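Local coordinates for 14 kDa fatty acid-binding protein (Schistosoma mansoni, PDB 1VYG), which binds long-chain fatty acids such as arachidonic, oleic, palmitic and linolenic acid inside a beta-barrel and may take part in their transport, at residues S5-W10 with F44-D49; H16-V21 with V125-N130; N36-T41 with E56-N61. All blocks are in the same frame, centred on the assembly; numbering follows the deposited sequence. Where two conformers were deposited one is given.

Overall arrangement
From the N terminus, contact 1 closes the first loop, joining the start of strand 8-16 to the second half of strand 41-47 after the chain has passed through both helices. Contact 2 closes a longer one, bringing the turn into helix 18-23 against the last strand, 125-133. Contact 3 closes a short loop between the chain running from helix 29-37 into strand 41-47 and the end of strand 50-56 with its following turn; it lies within the span of contact 2, while contact 1 crosses both others. Contacts 1 and 2 sit on opposite sides of the chain's centre. Asp19 and Asn36 probably hydrogen-bond between contacts 2 and 3, and both touch the bound arachidonic acid.

Contact 1: S5-W10 with F44-D49; sequences SFLGKW and FTMDGD
Phe6 and Phe44 form a T-shaped pair, with the edge of Phe6 directed at the face of Phe44, ring centroids 5.2 Å apart and planes at 76°. CD2 of Phe6 stands over the middle of that face, 3.8 Å from Phe44 CE1. Trp10 comes to the rim of the same ring: its CD1 lies 3.6 Å from Phe44 CD1, near the Phe44 plane. With CG anti to its carbonyl carbon (chi1 -58°), Phe44 reaches both partners, and Met51, Met53 and Met116 pack around this aromatic cluster.

Leu7 adds an apolar contact, CD1 resting 3.9 Å from Met46 CB.

Gly8 and Phe44 are an antiparallel hydrogen-bonded pair, Gly8 N to Phe44 O at 3.2 Å and Phe44 N to Gly8 O at 3.0 Å. Glycine suits this place because its positive phi, 104°, would press a side chain against the carbonyl of Leu7. Within the first segment, Trp10 NE1 gives a nearly straight bond of 3.1 Å to Phe6 O, which lies in the indole plane.

The indole N-H is thus satisfied within a cluster that Arg109 also borders, and that bond, with packing on Phe44, helps fix the indole where strands 8-16 and 41-47 join.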
loop_
_atom_site.group_PDB
_atom_site.type_symbol
_atom_site.label_atom_id
_atom_site.label_comp_id
_atom_site.label_asym_id
_atom_site.label_seq_id
_atom_site.Cartn_x
_atom_site.Cartn_y
_atom_site.Cartn_z
ATOM N N SER A 5 -15.292 -0.051 5.101
ATOM C CA SER A 5 -14.455 0.807 5.923
ATOM C C SER A 5 -13.282 1.371 5.108
ATOM O O SER A 5 -12.759 2.443 5.414
ATOM C CB SER A 5 -13.943 0.018 7.133
ATOM O OG SER A 5 -13.942 -1.383 6.883
ATOM N N PHE A 6 -12.872 0.637 4.078
ATOM C CA PHE A 6 -11.775 1.068 3.220
ATOM C C PHE A 6 -12.155 2.148 2.247
ATOM O O PHE A 6 -11.288 2.871 1.802
ATOM C CB PHE A 6 -11.210 -0.099 2.430
ATOM C CG PHE A 6 -10.167 -0.836 3.161
ATOM C CD1 PHE A 6 -10.497 -1.941 3.926
ATOM C CD2 PHE A 6 -8.859 -0.407 3.129
ATOM C CE1 PHE A 6 -9.539 -2.606 4.622
ATOM C CE2 PHE A 6 -7.896 -1.088 3.807
ATOM C CZ PHE A 6 -8.240 -2.180 4.564
ATOM N N LEU A 7 -13.436 2.242 1.902
ATOM C CA LEU A 7 -13.907 3.239 0.950
ATOM C C LEU A 7 -13.652 4.661 1.424
ATOM O O LEU A 7 -13.683 4.948 2.619
ATOM C CB LEU A 7 -15.395 3.057 0.673
ATOM C CG LEU A 7 -15.768 2.018 -0.388
ATOM C CD1 LEU A 7 -14.648 1.040 -0.770
ATOM C CD2 LEU A 7 -16.990 1.266 0.090
ATOM N N GLY A 8 -13.397 5.541 0.465
ATOM C CA GLY A 8 -13.051 6.913 0.755
ATOM C C GLY A 8 -11.575 7.207 0.595
ATOM O O GLY A 8 -10.836 6.428 0.018
ATOM N N LYS A 9 -11.167 8.361 1.115
ATOM C CA LYS A 9 -9.802 8.830 0.985
ATOM C C LYS A 9 -9.097 8.793 2.326
ATOM O O LYS A 9 -9.728 8.744 3.381
ATOM C CB LYS A 9 -9.752 10.248 0.413
ATOM C CG LYS A 9 -10.700 10.502 -0.767
ATOM C CD LYS A 9 -9.990 11.020 -2.004
ATOM C CE LYS A 9 -9.563 12.430 -1.842
ATOM N NZ LYS A 9 -8.422 12.431 -0.906
ATOM N N TRP A 10 -7.773 8.837 2.248
ATOM C CA TRP A 10 -6.891 8.603 3.375
ATOM C C TRP A 10 -5.595 9.329 3.105
ATOM O O TRP A 10 -5.059 9.223 2.027
ATOM C CB TRP A 10 -6.581 7.110 3.512
ATOM C CG TRP A 10 -7.760 6.202 3.715
ATOM C CD1 TRP A 10 -8.458 5.525 2.749
ATOM C CD2 TRP A 10 -8.361 5.842 4.959
ATOM N NE1 TRP A 10 -9.450 4.777 3.321
ATOM C CE2 TRP A 10 -9.420 4.957 4.673
ATOM C CE3 TRP A 10 -8.110 6.175 6.292
ATOM C CZ2 TRP A 10 -10.211 4.407 5.653
ATOM C CZ3 TRP A 10 -8.904 5.617 7.271
ATOM C CH2 TRP A 10 -9.940 4.744 6.947
ATOM N N PHE A 44 -9.709 4.442 -1.864
ATOM C CA PHE A 44 -10.254 3.173 -2.299
ATOM C C PHE A 44 -11.673 3.391 -2.816
ATOM O O PHE A 44 -12.388 4.242 -2.310
ATOM C CB PHE A 44 -10.290 2.164 -1.158
ATOM C CG PHE A 44 -8.954 1.893 -0.533
ATOM C CD1 PHE A 44 -8.491 2.674 0.498
ATOM C CD2 PHE A 44 -8.183 0.822 -0.950
ATOM C CE1 PHE A 44 -7.269 2.418 1.074
ATOM C CE2 PHE A 44 -6.954 0.557 -0.366
ATOM C CZ PHE A 44 -6.494 1.357 0.634
ATOM N N THR A 45 -12.050 2.626 -3.838
ATOM C CA THR A 45 -13.439 2.451 -4.250
ATOM C C THR A 45 -13.661 0.983 -4.579
ATOM O O THR A 45 -12.794 0.319 -5.158
ATOM C CB THR A 45 -13.815 3.309 -5.496
ATOM O OG1 THR A 45 -12.975 2.973 -6.605
ATOM C CG2 THR A 45 -13.560 4.783 -5.256
ATOM N N MET A 46 -14.824 0.478 -4.187
ATOM C CA MET A 46 -15.235 -0.864 -4.573
ATOM C C MET A 46 -16.188 -0.690 -5.760
ATOM O O MET A 46 -17.138 0.110 -5.699
ATOM C CB MET A 46 -15.922 -1.601 -3.414
ATOM C CG MET A 46 -15.050 -2.655 -2.714
ATOM S SD MET A 46 -14.645 -4.061 -3.777
ATOM C CE MET A 46 -14.853 -5.405 -2.665
ATOM N N ASP A 47 -15.909 -1.430 -6.832
ATOM C CA ASP A 47 -16.730 -1.413 -8.042
ATOM C C ASP A 47 -17.079 -2.838 -8.469
ATOM O O ASP A 47 -16.392 -3.465 -9.294
ATOM C CB ASP A 47 -15.992 -0.674 -9.136
ATOM C CG ASP A 47 -15.471 0.647 -8.657
ATOM O OD1 ASP A 47 -16.310 1.573 -8.534
ATOM O OD2 ASP A 47 -14.265 0.828 -8.344
ATOM N N GLY A 48 -18.162 -3.338 -7.883
ATOM C CA GLY A 48 -18.539 -4.722 -8.033
ATOM C C GLY A 48 -17.510 -5.535 -7.287
ATOM O O GLY A 48 -17.148 -5.183 -6.159
ATOM N N ASP A 49 -17.010 -6.586 -7.933
ATOM C CA ASP A 49 -16.037 -7.497 -7.313
ATOM C C ASP A 49 -14.572 -7.021 -7.489
ATOM O O ASP A 49 -13.637 -7.733 -7.099
ATOM C CB ASP A 49 -16.213 -8.947 -7.836
ATOM C CG ASP A 49 -16.839 -9.014 -9.233
ATOM O OD1 ASP A 49 -16.078 -8.976 -10.233
ATOM O OD2 ASP A 49 -18.081 -9.107 -9.423
#

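Contact 2: H16-V21 with V125-N130; sequences HNFDAV and VTAIRN. With ACD (arachidonic acid), chain B.
Phe18 swings its ring toward Arg129 by setting CG opposite the backbone N (chi1 -169°), while Arg129 bends at chi3 (78°) to fold its guanidinium back over that ring. The two flat groups stack 17° from parallel, with Arg129 CZ 4.0 Å from the ring centroid: a cation-pi contact over the face. NH2 sits toward the rim, 3.6 Å from Phe18 CD1, and the CD methylene of Arg129 adds a CH-pi contact over the same ring.

Ala127 puts its methyl CB at the ring edge, against Val21 CG1 (3.4 Å) and the carbonyl oxygens of His16 and Asn17, where a small side chain fits. Farther along the strand, Val125 CG1 packs on Ala20 CB at 3.5 Å, so that branched and small apolar residues seat helix 18-23 on the barrel wall.

His16 and Ile128 join the backbones as an antiparallel hydrogen-bonded pair, His16 N to Ile128 O 2.8 Å and Ile128 N to His16 O 3.0 Å. Asn17 then turns the chain off the strand toward helix 18-23 with a positive phi, which asparagine tolerates well.

On the cavity side, Arg129 NE donates to O2 of arachidonic acid at 3.1 Å, with the oxygen near the guanidinium plane; Arg109 and Tyr131 also hydrogen-bond the ligand, two arginines and a tyrosine gathering round its carboxylate as in other fatty-acid-binding proteins. Phe18 CZ and CE2 touch the acyl chain, CE2 lying 3.8 Å from C7.

NH2 of Arg129 is held by Ser15 OG, while the ring covers one face of the group. Stacking and hydrogen bonding together fix the orientation of the guanidinium plane, and the positive charge probably favours the ionised carboxylate of the ligand, while the aromatic ring serves both cation and lipid.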
loop_
_atom_site.group_PDB
_atom_site.type_symbol
_atom_site.label_atom_id
_atom_site.label_comp_id
_atom_site.label_asym_id
_atom_site.label_seq_id
_atom_site.Cartn_x
_atom_site.Cartn_y
_atom_site.Cartn_z
ATOM N N HIS A 16 6.659 4.850 10.412
ATOM C CA HIS A 16 7.724 4.413 11.300
ATOM C C HIS A 16 8.492 3.262 10.661
ATOM O O HIS A 16 7.906 2.273 10.217
ATOM C CB HIS A 16 7.138 3.994 12.657
ATOM C CG HIS A 16 8.163 3.609 13.685
ATOM N ND1 HIS A 16 7.990 3.851 15.029
ATOM C CD2 HIS A 16 9.357 2.984 13.574
ATOM C CE1 HIS A 16 9.032 3.393 15.699
ATOM N NE2 HIS A 16 9.876 2.861 14.838
ATOM N N ASN A 17 9.801 3.465 10.553
ATOM C CA ASN A 17 10.771 2.466 10.110
ATOM C C ASN A 17 10.686 2.185 8.619
ATOM O O ASN A 17 11.000 1.085 8.186
ATOM C CB ASN A 17 10.648 1.157 10.921
ATOM C CG ASN A 17 11.813 0.227 10.710
ATOM O OD1 ASN A 17 11.661 -0.989 10.704
ATOM N ND2 ASN A 17 12.991 0.797 10.528
ATOM N N PHE A 18 10.287 3.180 7.834
ATOM C CA PHE A 18 10.031 2.971 6.411
ATOM C C PHE A 18 11.308 2.952 5.570
ATOM O O PHE A 18 11.349 2.305 4.521
ATOM C CB PHE A 18 9.066 4.034 5.871
ATOM C CG PHE A 18 8.538 3.753 4.476
ATOM C CD1 PHE A 18 8.583 4.728 3.499
ATOM C CD2 PHE A 18 7.972 2.524 4.156
ATOM C CE1 PHE A 18 8.095 4.478 2.226
ATOM C CE2 PHE A 18 7.487 2.272 2.874
ATOM C CZ PHE A 18 7.544 3.245 1.918
ATOM N N ASP A 19 12.344 3.663 6.013
ATOM C CA ASP A 19 13.617 3.636 5.304
ATOM C C ASP A 19 14.266 2.258 5.363
ATOM O O ASP A 19 14.979 1.870 4.439
ATOM C CB ASP A 19 14.584 4.679 5.830
ATOM C CG ASP A 19 15.673 5.019 4.817
ATOM O OD1 ASP A 19 16.861 4.696 5.065
ATOM O OD2 ASP A 19 15.435 5.613 3.748
ATOM N N ALA A 20 14.020 1.527 6.446
ATOM C CA ALA A 20 14.518 0.171 6.565
ATOM C C ALA A 20 13.942 -0.741 5.485
ATOM O O ALA A 20 14.702 -1.492 4.858
ATOM C CB ALA A 20 14.222 -0.397 7.941
ATOM N N VAL A 21 12.623 -0.673 5.247
ATOM C CA VAL A 21 11.992 -1.680 4.392
ATOM C C VAL A 21 12.411 -1.470 2.969
ATOM O O VAL A 21 12.578 -2.433 2.219
ATOM C CB VAL A 21 10.426 -1.755 4.437
ATOM C CG1 VAL A 21 9.900 -1.749 5.852
ATOM C CG2 VAL A 21 9.753 -0.664 3.547
ATOM N N VAL A 125 12.052 -7.274 8.212
ATOM C CA VAL A 125 11.916 -5.829 8.399
ATOM C C VAL A 125 10.440 -5.404 8.273
ATOM O O VAL A 125 9.686 -5.951 7.470
ATOM C CB VAL A 125 12.784 -5.031 7.385
ATOM C CG1 VAL A 125 12.824 -3.559 7.737
ATOM C CG2 VAL A 125 14.215 -5.582 7.333
ATOM N N THR A 126 10.057 -4.427 9.091
ATOM C CA THR A 126 8.683 -3.989 9.234
ATOM C C THR A 126 8.610 -2.492 9.453
ATOM O O THR A 126 9.314 -1.921 10.280
ATOM C CB THR A 126 8.018 -4.699 10.404
ATOM O OG1 THR A 126 7.976 -6.093 10.132
ATOM C CG2 THR A 126 6.537 -4.318 10.536
ATOM N N ALA A 127 7.738 -1.866 8.684
ATOM C CA ALA A 127 7.428 -0.479 8.822
ATOM C C ALA A 127 5.939 -0.429 9.011
ATOM O O ALA A 127 5.215 -1.335 8.623
ATOM C CB ALA A 127 7.822 0.272 7.591
ATOM N N ILE A 128 5.484 0.629 9.645
ATOM C CA ILE A 128 4.072 0.820 9.877
ATOM C C ILE A 128 3.770 2.222 9.436
ATOM O O ILE A 128 4.487 3.150 9.769
ATOM C CB ILE A 128 3.722 0.617 11.364
ATOM C CG1 ILE A 128 3.893 -0.873 11.722
ATOM C CG2 ILE A 128 2.296 1.117 11.644
ATOM C CD1 ILE A 128 3.731 -1.201 13.159
ATOM N N ARG A 129 2.693 2.358 8.684
ATOM C CA ARG A 129 2.289 3.632 8.151
ATOM C C ARG A 129 0.836 3.846 8.465
ATOM O O ARG A 129 -0.003 3.063 8.089
ATOM C CB ARG A 129 2.559 3.668 6.656
ATOM C CG ARG A 129 3.996 4.075 6.396
ATOM C CD ARG A 129 4.580 3.549 5.136
ATOM N NE ARG A 129 4.131 4.298 3.964
ATOM C CZ ARG A 129 4.559 5.505 3.622
ATOM N NH1 ARG A 129 4.086 6.068 2.524
ATOM N NH2 ARG A 129 5.444 6.163 4.360
ATOM N N ASN A 130 0.558 4.908 9.196
ATOM C CA ASN A 130 -0.797 5.269 9.522
ATOM C C ASN A 130 -1.348 6.341 8.601
ATOM O O ASN A 130 -0.671 7.288 8.264
ATOM C CB ASN A 130 -0.853 5.708 10.951
ATOM C CG ASN A 130 -0.713 4.561 11.889
ATOM O OD1 ASN A 130 -0.042 4.658 12.907
ATOM N ND2 ASN A 130 -1.348 3.454 11.559
HETATM C C1 ACD B . 1.317 2.448 1.634
HETATM C C2 ACD B . 2.332 1.338 1.669
HETATM C C3 ACD B . 2.978 1.237 0.290
HETATM C C4 ACD B . 4.448 0.837 0.444
HETATM C C5 ACD B . 4.693 -0.574 -0.079
HETATM C C6 ACD B . 5.956 -0.943 -0.343
HETATM C C7 ACD B . 7.115 0.007 -0.114
HETATM C C8 ACD B . 7.929 -0.089 -1.349
HETATM C C9 ACD B . 8.442 0.925 -2.041
HETATM C C10 ACD B . 8.315 2.382 -1.728
HETATM C C11 ACD B . 9.475 2.998 -2.465
HETATM C C12 ACD B . 9.706 4.297 -2.505
HETATM C C13 ACD B . 8.802 5.273 -1.826
HETATM C C14 ACD B . 8.360 6.317 -2.840
HETATM C C15 ACD B . 7.265 7.067 -2.664
HETATM C C16 ACD B . 6.392 6.976 -1.422
HETATM C C17 ACD B . 4.996 6.486 -1.771
HETATM C C18 ACD B . 4.340 7.413 -2.790
HETATM C C19 ACD B . 4.067 6.624 -4.063
HETATM C C20 ACD B . 3.470 7.482 -5.181
HETATM O O1 ACD B . 0.307 2.393 0.926
HETATM O O2 ACD B . 1.569 3.509 2.388
#

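Contact 3: N36-T41 with E56-N61; sequences NTVTPT and ESTFKN. With ACD (arachidonic acid), chain B.
Val38 leans on Ser57 and Thr58 at what corresponds to the portal region of the fatty-acid binding barrel, where the chain leaving helix 29-37 passes the turn that joins strands 50-56 and 61-66. Its two methyls divide the work. CG1, anti to the carbonyl carbon (chi1 -43°), reaches Thr58 OG1 at 3.7 Å, whereas CG2 lies 3.9 Å from Ser57 CB and borders the acyl chain near C16. A branched apolar side chain suits a place flanked by both protein and lipid.

Pro40 comes next. Its CA makes a CA-H...O contact with Glu56 O at 3.3 Å, and CG, on the ring's cavity side, lies 3.7 Å from C18 of arachidonic acid. Having no N-H to satisfy, proline can present a compact apolar surface to the ligand; it also packs on Leu12 of strand 8-16 and on Arg129.

At Thr41 the sheet takes over. Thr41 and Glu56 form an antiparallel hydrogen-bonded pair, Thr41 N to Glu56 O and Glu56 N to Thr41 O both being 2.9 Å. Their beta-carbons lie on the same face of the sheet, and the Thr41 side chain packs beside Lys9 and Lys11, its CG2 methyl toward Lys9. Glu56, its chain extended beyond CG, reaches a water that donates to OE1; this water's approach to Thr41 O is too short to be certain.

Beyond the pair, the turn holds itself together. Lys60 O accepts two bonds, one from Ser57 N at 3.1 Å and one from Ser57 OG. The small hydroxyl suits the tight turn because its oxygen, placed between the backbone N and carbonyl carbon (chi1 52°), can bend back across it: Ser57 OG meets Lys60 O at 3.0 Å, in the carbonyl plane and on a lone pair.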
loop_
_atom_site.group_PDB
_atom_site.type_symbol
_atom_site.label_atom_id
_atom_site.label_comp_id
_atom_site.label_asym_id
_atom_site.label_seq_id
_atom_site.Cartn_x
_atom_site.Cartn_y
_atom_site.Cartn_z
ATOM N N ASN A 36 10.495 9.014 2.144
ATOM C CA ASN A 36 10.541 9.466 3.531
ATOM C C ASN A 36 9.975 10.881 3.762
ATOM O O ASN A 36 9.747 11.253 4.906
ATOM C CB ASN A 36 11.984 9.367 4.049
ATOM C CG ASN A 36 12.559 7.957 3.901
ATOM O OD1 ASN A 36 11.840 6.966 4.043
ATOM N ND2 ASN A 36 13.848 7.867 3.601
ATOM N N THR A 37 9.754 11.659 2.698
ATOM C CA THR A 37 9.166 12.991 2.837
ATOM C C THR A 37 7.669 13.025 2.529
ATOM O O THR A 37 6.875 13.491 3.354
ATOM C CB THR A 37 9.874 14.029 1.932
ATOM O OG1 THR A 37 9.874 13.582 0.576
ATOM C CG2 THR A 37 11.348 14.175 2.293
ATOM N N VAL A 38 7.278 12.540 1.352
ATOM C CA VAL A 38 5.914 12.761 0.875
ATOM C C VAL A 38 4.869 12.006 1.678
ATOM O O VAL A 38 5.131 10.951 2.255
ATOM C CB VAL A 38 5.713 12.404 -0.607
ATOM C CG1 VAL A 38 6.871 12.912 -1.450
ATOM C CG2 VAL A 38 5.503 10.905 -0.781
ATOM N N THR A 39 3.675 12.582 1.683
ATOM C CA THR A 39 2.540 12.068 2.417
ATOM C C THR A 39 1.442 11.795 1.392
ATOM O O THR A 39 0.665 12.674 1.049
ATOM C CB THR A 39 2.092 13.083 3.496
ATOM O OG1 THR A 39 1.829 14.357 2.906
ATOM C CG2 THR A 39 3.231 13.392 4.453
ATOM N N PRO A 40 1.395 10.572 0.885
ATOM C CA PRO A 40 0.422 10.229 -0.132
ATOM C C PRO A 40 -0.989 10.248 0.405
ATOM O O PRO A 40 -1.210 10.186 1.617
ATOM C CB PRO A 40 0.812 8.797 -0.501
ATOM C CG PRO A 40 2.131 8.639 -0.023
ATOM C CD PRO A 40 2.214 9.400 1.226
ATOM N N THR A 41 -1.926 10.311 -0.530
ATOM C CA THR A 41 -3.329 10.224 -0.250
ATOM C C THR A 41 -3.827 9.063 -1.058
ATOM O O THR A 41 -3.831 9.116 -2.272
ATOM C CB THR A 41 -4.023 11.531 -0.661
ATOM O OG1 THR A 41 -3.569 12.586 0.195
ATOM C CG2 THR A 41 -5.522 11.505 -0.396
ATOM N N GLU A 56 -1.936 9.133 -4.512
ATOM C CA GLU A 56 -1.546 10.416 -5.046
ATOM C C GLU A 56 -0.511 11.075 -4.167
ATOM O O GLU A 56 -0.766 11.362 -3.010
ATOM C CB GLU A 56 -2.737 11.371 -5.162
ATOM C CG GLU A 56 -3.807 10.954 -6.150
ATOM C CD GLU A 56 -5.045 11.804 -6.006
ATOM O OE1 GLU A 56 -5.727 11.673 -4.956
ATOM O OE2 GLU A 56 -5.324 12.605 -6.927
ATOM N N SER A 57 0.658 11.327 -4.735
ATOM C CA SER A 57 1.652 12.180 -4.105
ATOM C C SER A 57 2.190 13.127 -5.153
ATOM O O SER A 57 1.795 13.095 -6.321
ATOM C CB SER A 57 2.788 11.342 -3.507
ATOM O OG SER A 57 3.325 10.447 -4.469
ATOM N N THR A 58 3.110 13.970 -4.729
ATOM C CA THR A 58 3.851 14.818 -5.656
ATOM C C THR A 58 4.776 13.956 -6.530
ATOM O O THR A 58 5.063 14.316 -7.660
ATOM C CB THR A 58 4.647 15.889 -4.875
ATOM O OG1 THR A 58 5.390 15.271 -3.815
ATOM C CG2 THR A 58 3.681 16.866 -4.156
ATOM N N PHE A 59 5.214 12.810 -6.014
ATOM C CA PHE A 59 6.105 11.936 -6.761
ATOM C C PHE A 59 5.397 11.334 -7.974
ATOM O O PHE A 59 5.692 11.696 -9.119
ATOM C CB PHE A 59 6.636 10.831 -5.851
ATOM C CG PHE A 59 7.597 9.900 -6.522
ATOM C CD1 PHE A 59 7.467 8.534 -6.371
ATOM C CD2 PHE A 59 8.649 10.394 -7.286
ATOM C CE1 PHE A 59 8.340 7.677 -6.972
ATOM C CE2 PHE A 59 9.540 9.540 -7.872
ATOM C CZ PHE A 59 9.384 8.175 -7.719
ATOM N N LYS A 60 4.467 10.420 -7.707
ATOM C CA LYS A 60 3.624 9.804 -8.723
ATOM C C LYS A 60 2.193 9.703 -8.230
ATOM O O LYS A 60 1.933 9.662 -7.020
ATOM C CB LYS A 60 4.120 8.401 -9.027
ATOM C CG LYS A 60 5.543 8.363 -9.512
ATOM C CD LYS A 60 5.986 6.979 -9.919
ATOM C CE LYS A 60 7.357 7.054 -10.584
ATOM N NZ LYS A 60 8.021 5.720 -10.724
ATOM N N ASN A 61 1.273 9.666 -9.178
ATOM C CA ASN A 61 -0.083 9.212 -8.921
ATOM C C ASN A 61 -0.259 7.887 -9.612
ATOM O O ASN A 61 -0.493 7.863 -10.791
ATOM C CB ASN A 61 -1.127 10.202 -9.442
ATOM C CG ASN A 61 -0.940 11.581 -8.891
ATOM O OD1 ASN A 61 -0.853 12.539 -9.636
ATOM N ND2 ASN A 61 -0.864 11.693 -7.577
HETATM C C1 ACD B . 1.317 2.448 1.634
HETATM C C2 ACD B . 2.332 1.338 1.669
HETATM C C3 ACD B . 2.978 1.237 0.290
HETATM C C4 ACD B . 4.448 0.837 0.444
HETATM C C5 ACD B . 4.693 -0.574 -0.079
HETATM C C6 ACD B . 5.956 -0.943 -0.343
HETATM C C7 ACD B . 7.115 0.007 -0.114
HETATM C C8 ACD B . 7.929 -0.089 -1.349
HETATM C C9 ACD B . 8.442 0.925 -2.041
HETATM C C10 ACD B . 8.315 2.382 -1.728
HETATM C C11 ACD B . 9.475 2.998 -2.465
HETATM C C12 ACD B . 9.706 4.297 -2.505
HETATM C C13 ACD B . 8.802 5.273 -1.826
HETATM C C14 ACD B . 8.360 6.317 -2.840
HETATM C C15 ACD B . 7.265 7.067 -2.664
HETATM C C16 ACD B . 6.392 6.976 -1.422
HETATM C C17 ACD B . 4.996 6.486 -1.771
HETATM C C18 ACD B . 4.340 7.413 -2.790
HETATM C C19 ACD B . 4.067 6.624 -4.063
HETATM C C20 ACD B . 3.470 7.482 -5.181
HETATM O O1 ACD B . 0.307 2.393 0.926
HETATM O O2 ACD B . 1.569 3.509 2.388
HETATM O O HOH W 1 -5.910 9.439 -3.470
#